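Local coordinates for alcohol dehydrogenase (PDB 4CPD), which probably interconverts alcohols and carbonyl compounds using NAD(H), as a zinc-binding member of the medium-chain dehydrogenase/reductase family, at residues A[194-199]-A[212-217]; A[252-257]-A[284-289]; A[315-320]-A[338-343]. All blocks are in the same frame, centred on the assembly; numbering follows the deposited sequence.

Contact 1. Residues A[194-199]-A[212-217]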
ATOM      1  N   SER A 194     -14.982  -0.581  15.301  1.00 48.66           N
ATOM      2  CA  SER A 194     -16.154  -1.317  15.717  1.00 50.62           C
ATOM      3  C   SER A 194     -15.780  -2.610  16.429  1.00 52.82           C
ATOM      4  O   SER A 194     -16.564  -3.171  17.193  1.00 62.04           O
ATOM      5  CB  SER A 194     -17.038  -1.648  14.504  1.00 49.43           C
ATOM      6  OG  SER A 194     -16.389  -2.533  13.627  1.00 47.38           O
ATOM      7  N   LYS A 195     -14.588  -3.092  16.174  1.00 47.29           N
ATOM      8  CA  LYS A 195     -14.135  -4.298  16.804  1.00 47.22           C
ATOM      9  C   LYS A 195     -12.617  -4.457  16.546  1.00 52.04           C
ATOM     10  O   LYS A 195     -12.126  -4.200  15.448  1.00 57.41           O
ATOM     11  CB  LYS A 195     -14.887  -5.486  16.238  1.00 48.73           C
ATOM     12  CG  LYS A 195     -14.413  -6.813  16.824  1.00 55.38           C
ATOM     13  CD  LYS A 195     -15.145  -8.009  16.248  1.00 60.11           C
ATOM     14  CE  LYS A 195     -16.550  -8.134  16.817  1.00 61.59           C
ATOM     15  NZ  LYS A 195     -17.108  -9.485  16.525  1.00 58.77           N
ATOM     16  N   ILE A 196     -11.893  -4.893  17.568  1.00 50.19           N
ATOM     17  CA  ILE A 196     -10.455  -4.986  17.539  1.00 47.75           C
ATOM     18  C   ILE A 196     -10.069  -6.348  18.018  1.00 48.51           C
ATOM     19  O   ILE A 196     -10.571  -6.790  19.034  1.00 57.65           O
ATOM     20  CB  ILE A 196      -9.793  -3.966  18.496  1.00 47.13           C
ATOM     21  CG1 ILE A 196     -10.269  -2.541  18.197  1.00 41.72           C
ATOM     22  CG2 ILE A 196      -8.266  -4.067  18.412  1.00 48.09           C
ATOM     23  CD1 ILE A 196      -9.822  -1.533  19.234  1.00 43.35           C
ATOM     24  N   LEU A 197      -9.149  -6.995  17.314  1.00 52.58           N
ATOM     25  CA  LEU A 197      -8.692  -8.345  17.658  1.00 53.09           C
ATOM     26  C   LEU A 197      -7.197  -8.356  17.901  1.00 50.54           C
ATOM     27  O   LEU A 197      -6.429  -7.828  17.099  1.00 51.64           O
ATOM     28  CB  LEU A 197      -9.009  -9.294  16.512  1.00 58.15           C
ATOM     29  CG  LEU A 197     -10.477  -9.228  16.125  1.00 64.95           C
ATOM     30  CD1 LEU A 197     -10.659  -9.163  14.625  1.00 69.71           C
ATOM     31  CD2 LEU A 197     -11.217 -10.407  16.711  1.00 70.74           C
ATOM     32  N   ALA A 198      -6.776  -8.976  18.991  1.00 51.50           N
ATOM     33  CA  ALA A 198      -5.372  -8.990  19.347  1.00 55.59           C
ATOM     34  C   ALA A 198      -4.891 -10.403  19.288  1.00 57.88           C
ATOM     35  O   ALA A 198      -5.465 -11.271  19.909  1.00 67.99           O
ATOM     36  CB  ALA A 198      -5.145  -8.393  20.730  1.00 55.91           C
ATOM     37  N   ILE A 199      -3.842 -10.622  18.514  1.00 62.21           N
ATOM     38  CA  ILE A 199      -3.251 -11.919  18.351  1.00 61.51           C
ATOM     39  C   ILE A 199      -1.867 -11.848  18.959  1.00 68.24           C
ATOM     40  O   ILE A 199      -1.069 -10.981  18.592  1.00 73.38           O
ATOM     41  CB  ILE A 199      -3.141 -12.298  16.866  1.00 60.35           C
ATOM     42  CG1 ILE A 199      -4.529 -12.520  16.261  1.00 61.44           C
ATOM     43  CG2 ILE A 199      -2.314 -13.565  16.682  1.00 62.32           C
ATOM     44  CD1 ILE A 199      -5.162 -11.285  15.676  1.00 65.39           C
ATOM     45  N   LEU A 212      -7.928  -3.350  27.307  1.00 68.42           N
ATOM     46  CA  LEU A 212      -7.946  -2.154  26.434  1.00 61.17           C
ATOM     47  C   LEU A 212      -9.104  -2.175  25.436  1.00 56.04           C
ATOM     48  O   LEU A 212      -9.414  -1.167  24.792  1.00 47.67           O
ATOM     49  CB  LEU A 212      -6.622  -2.010  25.694  1.00 60.48           C
ATOM     50  CG  LEU A 212      -5.437  -1.619  26.581  1.00 61.75           C
ATOM     51  CD1 LEU A 212      -4.123  -1.906  25.869  1.00 61.12           C
ATOM     52  CD2 LEU A 212      -5.519  -0.151  26.979  1.00 61.02           C
ATOM     53  N   GLY A 213      -9.745  -3.330  25.334  1.00 50.29           N
ATOM     54  CA  GLY A 213     -11.007  -3.457  24.633  1.00 47.79           C
ATOM     55  C   GLY A 213     -10.959  -4.432  23.478  1.00 49.05           C
ATOM     56  O   GLY A 213     -11.888  -4.475  22.710  1.00 51.51           O
ATOM     57  N   ALA A 214      -9.890  -5.212  23.346  1.00 51.21           N
ATOM     58  CA  ALA A 214      -9.773  -6.139  22.233  1.00 51.96           C
ATOM     59  C   ALA A 214     -10.257  -7.519  22.608  1.00 57.32           C
ATOM     60  O   ALA A 214     -10.232  -7.908  23.779  1.00 63.92           O
ATOM     61  CB  ALA A 214      -8.331  -6.211  21.760  1.00 51.89           C
ATOM     62  N   ILE A 215     -10.678  -8.262  21.591  1.00 62.11           N
ATOM     63  CA  ILE A 215     -10.892  -9.705  21.694  1.00 59.32           C
ATOM     64  C   ILE A 215      -9.547 -10.432  21.533  1.00 60.47           C
ATOM     65  O   ILE A 215      -8.977 -10.441  20.442  1.00 57.49           O
ATOM     66  CB  ILE A 215     -11.849 -10.172  20.605  1.00 55.09           C
ATOM     67  CG1 ILE A 215     -13.223  -9.555  20.834  1.00 55.66           C
ATOM     68  CG2 ILE A 215     -11.933 -11.684  20.576  1.00 57.01           C
ATOM     69  CD1 ILE A 215     -14.209  -9.758  19.695  1.00 57.06           C
ATOM     70  N   PRO A 216      -9.041 -11.049  22.616  1.00 62.21           N
ATOM     71  CA  PRO A 216      -7.734 -11.686  22.584  1.00 61.86           C
ATOM     72  C   PRO A 216      -7.831 -13.020  21.905  1.00 66.87           C
ATOM     73  O   PRO A 216      -8.878 -13.668  21.977  1.00 70.06           O
ATOM     74  CB  PRO A 216      -7.409 -11.874  24.055  1.00 60.86           C
ATOM     75  CG  PRO A 216      -8.744 -12.123  24.667  1.00 60.23           C
ATOM     76  CD  PRO A 216      -9.725 -11.294  23.895  1.00 61.46           C
ATOM     77  N   ILE A 217      -6.744 -13.405  21.243  1.00 72.95           N
ATOM     78  CA  ILE A 217      -6.659 -14.643  20.468  1.00 75.96           C
ATOM     79  C   ILE A 217      -5.252 -15.215  20.631  1.00 86.71           C
ATOM     80  O   ILE A 217      -4.270 -14.595  20.197  1.00 89.20           O
ATOM     81  CB  ILE A 217      -6.913 -14.393  18.968  1.00 68.13           C
ATOM     82  CG1 ILE A 217      -8.332 -13.844  18.745  1.00 72.10           C
ATOM     83  CG2 ILE A 217      -6.694 -15.669  18.172  1.00 66.39           C
ATOM     84  CD1 ILE A 217      -8.670 -13.508  17.298  1.00 70.81           C
TER
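Ile215 lies against Leu197 and Lys195 of the neighbouring strand, and tracing it outward gives a worked example of parallel beta pairing. Its CB sits 4.0 Å from Leu197 CD2, the two side chains running side by side in the same direction from the sheet. CG2 also touches that methyl. CG1 lies anti to the carbonyl carbon (chi1 -65°), which carries CD1 toward Lys195; there CD1 ends 4.0 Å from Lys195 CD, against the aliphatic part of a lysine whose NZ goes on to a salt bridge with Glu231. Further along, Ile217 CB packs 4.1 Å from Ile199 CG1, and Ile217 CD1 reaches obliquely to Leu197 CD2. On the face that carries Ala198, its CB meets Ala214 CB at 4.0 Å.

Beneath these side chains the backbones alternate as parallel strands do: Ile215 N donates to Ile196 O at 3.0 Å, Ala198 N to Ile215 O at 3.0 Å, and Ile217 N, weakly, to Ala198 O. A Schellman motif at Gly213 ends helix 203-212 and returns the chain to the sheet, completing a beta-alpha-beta crossover of the Rossmann fold; the Ile199 side chain comes within about 5 Å, nearest atoms, of the bound NAD. Helix 224-231 packs on Ile215 and Ile217. Between the segments the side chains contribute only apolar packing, so the register of the strands probably rests mainly on their peptide groups.

Contact 2. Residues A[252-257]-A[284-289]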
ATOM      1  N   LEU A 252       0.390 -14.275   7.665  1.00 56.99           N
ATOM      2  CA  LEU A 252      -0.790 -14.313   8.492  1.00 58.99           C
ATOM      3  C   LEU A 252      -1.655 -13.079   8.271  1.00 54.54           C
ATOM      4  O   LEU A 252      -2.856 -13.194   8.044  1.00 55.71           O
ATOM      5  CB  LEU A 252      -0.383 -14.414   9.955  1.00 65.01           C
ATOM      6  CG  LEU A 252      -1.431 -15.056  10.849  1.00 70.06           C
ATOM      7  CD1 LEU A 252      -1.609 -16.543  10.523  1.00 74.22           C
ATOM      8  CD2 LEU A 252      -1.014 -14.857  12.293  1.00 69.95           C
ATOM      9  N   ALA A 253      -1.033 -11.910   8.311  1.00 47.95           N
ATOM     10  CA  ALA A 253      -1.747 -10.667   8.108  1.00 51.36           C
ATOM     11  C   ALA A 253      -2.456 -10.653   6.766  1.00 51.56           C
ATOM     12  O   ALA A 253      -3.630 -10.229   6.680  1.00 51.84           O
ATOM     13  CB  ALA A 253      -0.806  -9.473   8.228  1.00 52.94           C
ATOM     14  N   LEU A 254      -1.747 -11.126   5.740  1.00 50.44           N
ATOM     15  CA  LEU A 254      -2.262 -11.130   4.368  1.00 52.22           C
ATOM     16  C   LEU A 254      -3.368 -12.165   4.119  1.00 54.86           C
ATOM     17  O   LEU A 254      -4.274 -11.942   3.321  1.00 56.25           O
ATOM     18  CB  LEU A 254      -1.116 -11.296   3.374  1.00 51.02           C
ATOM     19  CG  LEU A 254      -0.252 -10.032   3.301  1.00 51.32           C
ATOM     20  CD1 LEU A 254       1.074 -10.326   2.654  1.00 49.72           C
ATOM     21  CD2 LEU A 254      -0.936  -8.899   2.542  1.00 56.09           C
ATOM     22  N   GLU A 255      -3.303 -13.286   4.817  1.00 59.89           N
ATOM     23  CA  GLU A 255      -4.371 -14.256   4.755  1.00 61.25           C
ATOM     24  C   GLU A 255      -5.606 -13.742   5.514  1.00 63.01           C
ATOM     25  O   GLU A 255      -6.744 -13.818   5.052  1.00 59.96           O
ATOM     26  CB  GLU A 255      -3.881 -15.560   5.362  1.00 67.82           C
ATOM     27  CG  GLU A 255      -4.717 -16.758   4.938  1.00 77.69           C
ATOM     28  CD  GLU A 255      -4.181 -18.076   5.470  1.00 84.08           C
ATOM     29  OE1 GLU A 255      -3.104 -18.090   6.115  1.00 89.29           O
ATOM     30  OE2 GLU A 255      -4.842 -19.107   5.217  1.00 91.07           O
ATOM     31  N   MET A 256      -5.355 -13.222   6.702  1.00 59.87           N
ATOM     32  CA  MET A 256      -6.395 -12.787   7.613  1.00 57.11           C
ATOM     33  C   MET A 256      -7.275 -11.634   7.061  1.00 57.16           C
ATOM     34  O   MET A 256      -8.505 -11.667   7.173  1.00 54.89           O
ATOM     35  CB  MET A 256      -5.659 -12.373   8.879  1.00 58.76           C
ATOM     36  CG  MET A 256      -6.470 -11.890  10.056  1.00 61.33           C
ATOM     37  SD  MET A 256      -5.310 -11.490  11.388  1.00 66.16           S
ATOM     38  CE  MET A 256      -4.538 -13.063  11.730  1.00 63.75           C
ATOM     39  N   VAL A 257      -6.640 -10.620   6.470  1.00 52.27           N
ATOM     40  CA  VAL A 257      -7.331  -9.386   6.097  1.00 47.54           C
ATOM     41  C   VAL A 257      -8.400  -9.718   5.074  1.00 47.69           C
ATOM     42  O   VAL A 257      -8.209 -10.617   4.268  1.00 43.77           O
ATOM     43  CB  VAL A 257      -6.343  -8.323   5.530  1.00 46.16           C
ATOM     44  CG1 VAL A 257      -5.784  -8.757   4.184  1.00 48.01           C
ATOM     45  CG2 VAL A 257      -6.994  -6.946   5.418  1.00 44.24           C
ATOM     46  N   LYS A 284      -7.967 -10.852  -4.465  1.00 55.17           N
ATOM     47  CA  LYS A 284      -8.294 -10.290  -3.167  1.00 57.27           C
ATOM     48  C   LYS A 284      -8.253  -8.764  -3.107  1.00 53.78           C
ATOM     49  O   LYS A 284      -8.915  -8.185  -2.278  1.00 56.51           O
ATOM     50  CB  LYS A 284      -7.342 -10.873  -2.126  1.00 63.94           C
ATOM     51  CG  LYS A 284      -8.033 -11.443  -0.911  1.00 66.48           C
ATOM     52  CD  LYS A 284      -7.029 -11.858   0.157  1.00 71.82           C
ATOM     53  CE  LYS A 284      -7.631 -11.711   1.546  1.00 74.67           C
ATOM     54  NZ  LYS A 284      -6.738 -12.242   2.608  1.00 70.89           N
ATOM     55  N   ASP A 285      -7.464  -8.132  -3.974  1.00 53.62           N
ATOM     56  CA  ASP A 285      -7.287  -6.670  -4.019  1.00 50.42           C
ATOM     57  C   ASP A 285      -6.656  -6.127  -2.745  1.00 51.16           C
ATOM     58  O   ASP A 285      -7.328  -5.501  -1.942  1.00 52.42           O
ATOM     59  CB  ASP A 285      -8.607  -5.945  -4.304  1.00 50.38           C
ATOM     60  CG  ASP A 285      -8.383  -4.498  -4.758  1.00 56.34           C
ATOM     61  OD1 ASP A 285      -7.228  -4.037  -4.701  1.00 65.71           O
ATOM     62  OD2 ASP A 285      -9.333  -3.806  -5.180  1.00 53.13           O
ATOM     63  N   LEU A 286      -5.356  -6.363  -2.581  1.00 49.75           N
ATOM     64  CA  LEU A 286      -4.669  -6.059  -1.334  1.00 50.02           C
ATOM     65  C   LEU A 286      -3.928  -4.747  -1.445  1.00 49.30           C
ATOM     66  O   LEU A 286      -3.342  -4.466  -2.486  1.00 49.35           O
ATOM     67  CB  LEU A 286      -3.686  -7.173  -0.981  1.00 53.49           C
ATOM     68  CG  LEU A 286      -4.313  -8.542  -0.654  1.00 58.48           C
ATOM     69  CD1 LEU A 286      -3.273  -9.647  -0.737  1.00 60.86           C
ATOM     70  CD2 LEU A 286      -4.987  -8.537   0.715  1.00 56.94           C
ATOM     71  N   THR A 287      -3.985  -3.941  -0.378  1.00 45.10           N
ATOM     72  CA  THR A 287      -3.114  -2.781  -0.201  1.00 42.31           C
ATOM     73  C   THR A 287      -2.171  -3.017   0.969  1.00 43.15           C
ATOM     74  O   THR A 287      -2.617  -3.233   2.085  1.00 43.30           O
ATOM     75  CB  THR A 287      -3.915  -1.527   0.089  1.00 40.15           C
ATOM     76  OG1 THR A 287      -4.781  -1.276  -1.016  1.00 40.26           O
ATOM     77  CG2 THR A 287      -3.006  -0.357   0.250  1.00 40.73           C
ATOM     78  N   PHE A 288      -0.870  -2.978   0.706  1.00 42.83           N
ATOM     79  CA  PHE A 288       0.138  -3.369   1.688  1.00 44.31           C
ATOM     80  C   PHE A 288       1.147  -2.245   1.860  1.00 44.88           C
ATOM     81  O   PHE A 288       1.588  -1.651   0.886  1.00 46.22           O
ATOM     82  CB  PHE A 288       0.851  -4.644   1.240  1.00 43.60           C
ATOM     83  CG  PHE A 288       1.948  -5.093   2.167  1.00 44.13           C
ATOM     84  CD1 PHE A 288       1.652  -5.759   3.336  1.00 47.96           C
ATOM     85  CD2 PHE A 288       3.281  -4.891   1.851  1.00 45.43           C
ATOM     86  CE1 PHE A 288       2.668  -6.195   4.195  1.00 50.19           C
ATOM     87  CE2 PHE A 288       4.304  -5.316   2.704  1.00 47.15           C
ATOM     88  CZ  PHE A 288       4.002  -5.975   3.875  1.00 48.34           C
ATOM     89  N   ARG A 289       1.505  -1.949   3.103  1.00 44.67           N
ATOM     90  CA  ARG A 289       2.543  -0.981   3.360  1.00 45.64           C
ATOM     91  C   ARG A 289       3.476  -1.491   4.463  1.00 43.48           C
ATOM     92  O   ARG A 289       3.042  -2.064   5.446  1.00 47.40           O
ATOM     93  CB  ARG A 289       1.960   0.393   3.680  1.00 48.24           C
ATOM     94  CG  ARG A 289       3.064   1.446   3.768  1.00 58.93           C
ATOM     95  CD  ARG A 289       2.536   2.861   3.910  1.00 62.02           C
ATOM     96  NE  ARG A 289       3.620   3.838   3.968  1.00 57.83           N
ATOM     97  CZ  ARG A 289       3.451   5.157   4.054  1.00 54.15           C
ATOM     98  NH1 ARG A 289       2.242   5.699   4.088  1.00 55.68           N
ATOM     99  NH2 ARG A 289       4.503   5.948   4.107  1.00 55.70           N
TER
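Lys284 reaches across to the C-terminal end of helix 247-256 and points its ammonium group at three carbonyl oxygens, those of Leu254 and Glu255 and, just past the helix, Val257. Its chain is extended beyond CG, which carries NZ across to the helix end, and the three bonds differ in direction. NZ lies in the carbonyl plane of Val257, 2.7 Å from its O, and is tilted only slightly from that of Leu254, 2.6 Å from its O. It stands well above the carbonyl plane of Glu255, 2.9 Å from O, an oxygen that Arg229 also binds. A positive charge at this place probably offsets the partial negative charge of the helix end. Cutting the side chain back to an alanine would probably leave the Leu254 and Val257 oxygens without this partner and the helix end without its compensating charge.

The helix lies on the parallel sheet of the Rossmann domain, and strand 286-290 is the outermost strand of that sheet within the chain. It pairs antiparallel with a strand of the second subunit, so that the sheet runs on through the dimer, as in other dimeric alcohol dehydrogenases.

Inward from the lysine the packing is apolar. The Leu254 side chain stands at about a right angle to Phe288 but slants across Leu286, and a single methyl serves both: CD2 is 4.1 Å from Leu286 CD1 and 4.1 Å from Phe288 CD1, meeting the ring obliquely. Leu286 forks, its other methyl CD2 resting 3.6 Å from Val257 CG1. Phe288 also makes an edge-to-face contact with Phe276 of the second subunit.

Contact 3. Residues A[315-320]-A[338-343]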
ATOM      1  N   ARG A 315       0.040   3.647  31.278  1.00 41.32           N
ATOM      2  CA  ARG A 315      -0.515   2.506  31.981  1.00 46.54           C
ATOM      3  C   ARG A 315       0.227   1.193  31.693  1.00 43.96           C
ATOM      4  O   ARG A 315       0.141   0.249  32.458  1.00 47.29           O
ATOM      5  CB  ARG A 315      -1.996   2.308  31.644  1.00 52.62           C
ATOM      6  CG  ARG A 315      -2.854   3.549  31.692  1.00 61.88           C
ATOM      7  CD  ARG A 315      -4.309   3.185  31.911  1.00 71.86           C
ATOM      8  NE  ARG A 315      -4.555   3.018  33.347  1.00 85.76           N
ATOM      9  CZ  ARG A 315      -5.266   3.841  34.121  1.00 93.48           C
ATOM     10  NH1 ARG A 315      -5.871   4.916  33.617  1.00 98.21           N
ATOM     11  NH2 ARG A 315      -5.384   3.579  35.422  1.00 92.11           N
ATOM     12  N   ILE A 316       0.931   1.090  30.587  1.00 41.28           N
ATOM     13  CA  ILE A 316       1.592  -0.183  30.296  1.00 41.84           C
ATOM     14  C   ILE A 316       2.959  -0.301  30.957  1.00 38.96           C
ATOM     15  O   ILE A 316       3.567  -1.361  30.931  1.00 37.02           O
ATOM     16  CB  ILE A 316       1.717  -0.477  28.789  1.00 42.01           C
ATOM     17  CG1 ILE A 316       2.800   0.379  28.151  1.00 43.77           C
ATOM     18  CG2 ILE A 316       0.375  -0.256  28.099  1.00 43.49           C
ATOM     19  CD1 ILE A 316       3.444  -0.327  26.979  1.00 47.74           C
ATOM     20  N   VAL A 317       3.434   0.773  31.566  1.00 41.67           N
ATOM     21  CA  VAL A 317       4.725   0.733  32.256  1.00 45.10           C
ATOM     22  C   VAL A 317       4.643  -0.215  33.465  1.00 48.13           C
ATOM     23  O   VAL A 317       3.898   0.043  34.414  1.00 48.23           O
ATOM     24  CB  VAL A 317       5.177   2.126  32.735  1.00 41.86           C
ATOM     25  CG1 VAL A 317       6.517   2.014  33.444  1.00 41.65           C
ATOM     26  CG2 VAL A 317       5.283   3.060  31.552  1.00 39.91           C
ATOM     27  N   SER A 318       5.404  -1.308  33.419  1.00 47.59           N
ATOM     28  CA  SER A 318       5.470  -2.237  34.533  1.00 42.59           C
ATOM     29  C   SER A 318       6.572  -1.859  35.523  1.00 42.47           C
ATOM     30  O   SER A 318       6.438  -2.122  36.695  1.00 43.58           O
ATOM     31  CB  SER A 318       5.702  -3.655  34.034  1.00 42.78           C
ATOM     32  OG  SER A 318       6.932  -3.737  33.329  1.00 42.35           O
ATOM     33  N   HIS A 319       7.660  -1.256  35.047  1.00 42.32           N
ATOM     34  CA  HIS A 319       8.821  -0.960  35.888  1.00 39.57           C
ATOM     35  C   HIS A 319       9.414   0.402  35.663  1.00 40.61           C
ATOM     36  O   HIS A 319       9.862   0.703  34.567  1.00 40.78           O
ATOM     37  CB  HIS A 319       9.931  -1.930  35.595  1.00 43.09           C
ATOM     38  CG  HIS A 319       9.600  -3.336  35.941  1.00 46.77           C
ATOM     39  ND1 HIS A 319       8.736  -4.095  35.184  1.00 50.03           N
ATOM     40  CD2 HIS A 319      10.026  -4.131  36.946  1.00 45.22           C
ATOM     41  CE1 HIS A 319       8.655  -5.305  35.700  1.00 50.36           C
ATOM     42  NE2 HIS A 319       9.438  -5.357  36.762  1.00 48.69           N
ATOM     43  N   TYR A 320       9.451   1.215  36.712  1.00 42.76           N
ATOM     44  CA  TYR A 320      10.293   2.405  36.719  1.00 44.39           C
ATOM     45  C   TYR A 320      11.577   2.066  37.506  1.00 43.95           C
ATOM     46  O   TYR A 320      11.509   1.776  38.697  1.00 51.57           O
ATOM     47  CB  TYR A 320       9.574   3.564  37.374  1.00 43.45           C
ATOM     48  CG  TYR A 320       8.439   4.164  36.590  1.00 42.47           C
ATOM     49  CD1 TYR A 320       7.170   3.594  36.624  1.00 41.76           C
ATOM     50  CD2 TYR A 320       8.605   5.350  35.880  1.00 42.25           C
ATOM     51  CE1 TYR A 320       6.103   4.164  35.952  1.00 42.04           C
ATOM     52  CE2 TYR A 320       7.542   5.911  35.191  1.00 42.94           C
ATOM     53  CZ  TYR A 320       6.299   5.301  35.226  1.00 41.58           C
ATOM     54  OH  TYR A 320       5.235   5.829  34.561  1.00 48.60           O
ATOM     55  N   ALA A 338       9.283  -7.929  32.270  1.00 62.89           N
ATOM     56  CA  ALA A 338       8.685  -6.598  32.197  1.00 62.02           C
ATOM     57  C   ALA A 338       7.923  -6.428  30.883  1.00 61.52           C
ATOM     58  O   ALA A 338       8.260  -7.028  29.862  1.00 70.13           O
ATOM     59  CB  ALA A 338       9.750  -5.526  32.328  1.00 62.35           C
ATOM     60  N   LEU A 339       6.894  -5.597  30.929  1.00 58.29           N
ATOM     61  CA  LEU A 339       6.133  -5.217  29.753  1.00 55.04           C
ATOM     62  C   LEU A 339       6.728  -3.962  29.088  1.00 56.28           C
ATOM     63  O   LEU A 339       6.929  -3.908  27.872  1.00 51.75           O
ATOM     64  CB  LEU A 339       4.693  -4.941  30.152  1.00 52.63           C
ATOM     65  CG  LEU A 339       3.716  -4.636  29.012  1.00 55.35           C
ATOM     66  CD1 LEU A 339       3.674  -5.787  28.006  1.00 56.99           C
ATOM     67  CD2 LEU A 339       2.321  -4.354  29.561  1.00 57.19           C
ATOM     68  N   LYS A 340       6.976  -2.948  29.903  1.00 54.14           N
ATOM     69  CA  LYS A 340       7.654  -1.757  29.463  1.00 52.99           C
ATOM     70  C   LYS A 340       8.455  -1.189  30.605  1.00 51.62           C
ATOM     71  O   LYS A 340       7.928  -1.001  31.706  1.00 53.01           O
ATOM     72  CB  LYS A 340       6.658  -0.713  28.977  1.00 56.48           C
ATOM     73  CG  LYS A 340       7.295   0.559  28.409  1.00 59.61           C
ATOM     74  CD  LYS A 340       8.082   0.297  27.117  1.00 57.85           C
ATOM     75  CE  LYS A 340       8.616   1.582  26.518  1.00 59.01           C
ATOM     76  NZ  LYS A 340       9.203   1.362  25.180  1.00 59.16           N
ATOM     77  N   VAL A 341       9.727  -0.913  30.320  1.00 49.90           N
ATOM     78  CA  VAL A 341      10.648  -0.361  31.299  1.00 47.05           C
ATOM     79  C   VAL A 341      10.964   1.089  30.998  1.00 43.10           C
ATOM     80  O   VAL A 341      11.345   1.445  29.873  1.00 44.98           O
ATOM     81  CB  VAL A 341      11.979  -1.132  31.337  1.00 47.10           C
ATOM     82  CG1 VAL A 341      12.851  -0.610  32.474  1.00 51.48           C
ATOM     83  CG2 VAL A 341      11.733  -2.614  31.536  1.00 48.15           C
ATOM     84  N   LEU A 342      10.825   1.916  32.017  1.00 37.92           N
ATOM     85  CA  LEU A 342      11.194   3.314  31.924  1.00 39.54           C
ATOM     86  C   LEU A 342      12.305   3.576  32.930  1.00 38.15           C
ATOM     87  O   LEU A 342      12.212   3.142  34.054  1.00 37.22           O
ATOM     88  CB  LEU A 342       9.969   4.171  32.227  1.00 39.42           C
ATOM     89  CG  LEU A 342       9.403   4.971  31.086  1.00 40.30           C
ATOM     90  CD1 LEU A 342       9.193   4.139  29.855  1.00 41.74           C
ATOM     91  CD2 LEU A 342       8.097   5.635  31.506  1.00 45.01           C
ATOM     92  N   LEU A 343      13.363   4.253  32.506  1.00 38.76           N
ATOM     93  CA  LEU A 343      14.522   4.525  33.359  1.00 38.63           C
ATOM     94  C   LEU A 343      14.439   5.948  33.937  1.00 40.25           C
ATOM     95  O   LEU A 343      14.334   6.928  33.200  1.00 38.00           O
ATOM     96  CB  LEU A 343      15.815   4.370  32.563  1.00 40.33           C
ATOM     97  CG  LEU A 343      16.474   2.982  32.429  1.00 44.36           C
ATOM     98  CD1 LEU A 343      15.502   1.827  32.564  1.00 45.10           C
ATOM     99  CD2 LEU A 343      17.249   2.900  31.110  1.00 44.14           C
TER
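Ser318 and Leu339 open the polar part of this contact: Leu339 N donates to Ser318 OG at 3.0 Å, with an N-H...O angle of 149°. The hydroxyl is brought there because OG stands between the backbone N and carbonyl carbon of Ser318 (chi1 61°). The same OG lies in the plane of the His319 ring, at its edge, 2.6 Å from ND1, in a hydrogen bond whose donor may be either group.

Among the backbone bonds, Lys340 O receives Ser318 N in its carbonyl plane at 3.1 Å and, weakly, His319 N as well. Two residues past Lys340, Leu342 N lies 3.0 Å from His319 O with a nearly linear N-H...O. These bonds start a parallel pair, strand 319-322 with strand 341-344, joined by helix 326-334 in a beta-alpha-beta unit. Strand 341-344 also runs antiparallel to strand 28-37, so the pair is bound into the mixed sheet of the domain that carries the zinc sites.

Apolar contacts line the flanks. Leu342 CD2 is shared by Tyr320, whose CE2 lies 3.7 Å away as the two side chains run alongside each other, and by CG2 of Val317, whose side chain crosses that of Leu342 at about a right angle. Toward the NAD-binding domain, Ile316 CB meets Leu339 CD2 at 4.0 Å, while Ile316 CD1 touches Lys340 CB at 3.8 Å. From there the lysine chain bends at chi2 and leads to a salt bridge with Glu60. The nearest atom of the Lys340 side chain is about 6 Å from the zinc ion bound by Cys38, His59 and Asp152.

How the contacts relate
Followed from the N terminus, the three contacts close one after another, and none nests within or crosses another. Contact 1 closes first, bringing the chain back beside strand 195-200 after helix 203-212, at one edge of the six-stranded parallel sheet. Contact 2 spans a longer excursion through strands 262-265 and 273-277 and helix 279-284, joining helix 247-256 to the sheet's opposite edge. The two meet across this core, where Ile199 CD1 lies 4.3 Å from Met256 SD. Contact 3 closes last, round helix 326-334, in the mixed sheet of the zinc-carrying domain; its nearest atoms stay about 5 Å from contact 1 and about 19 Å from contact 2.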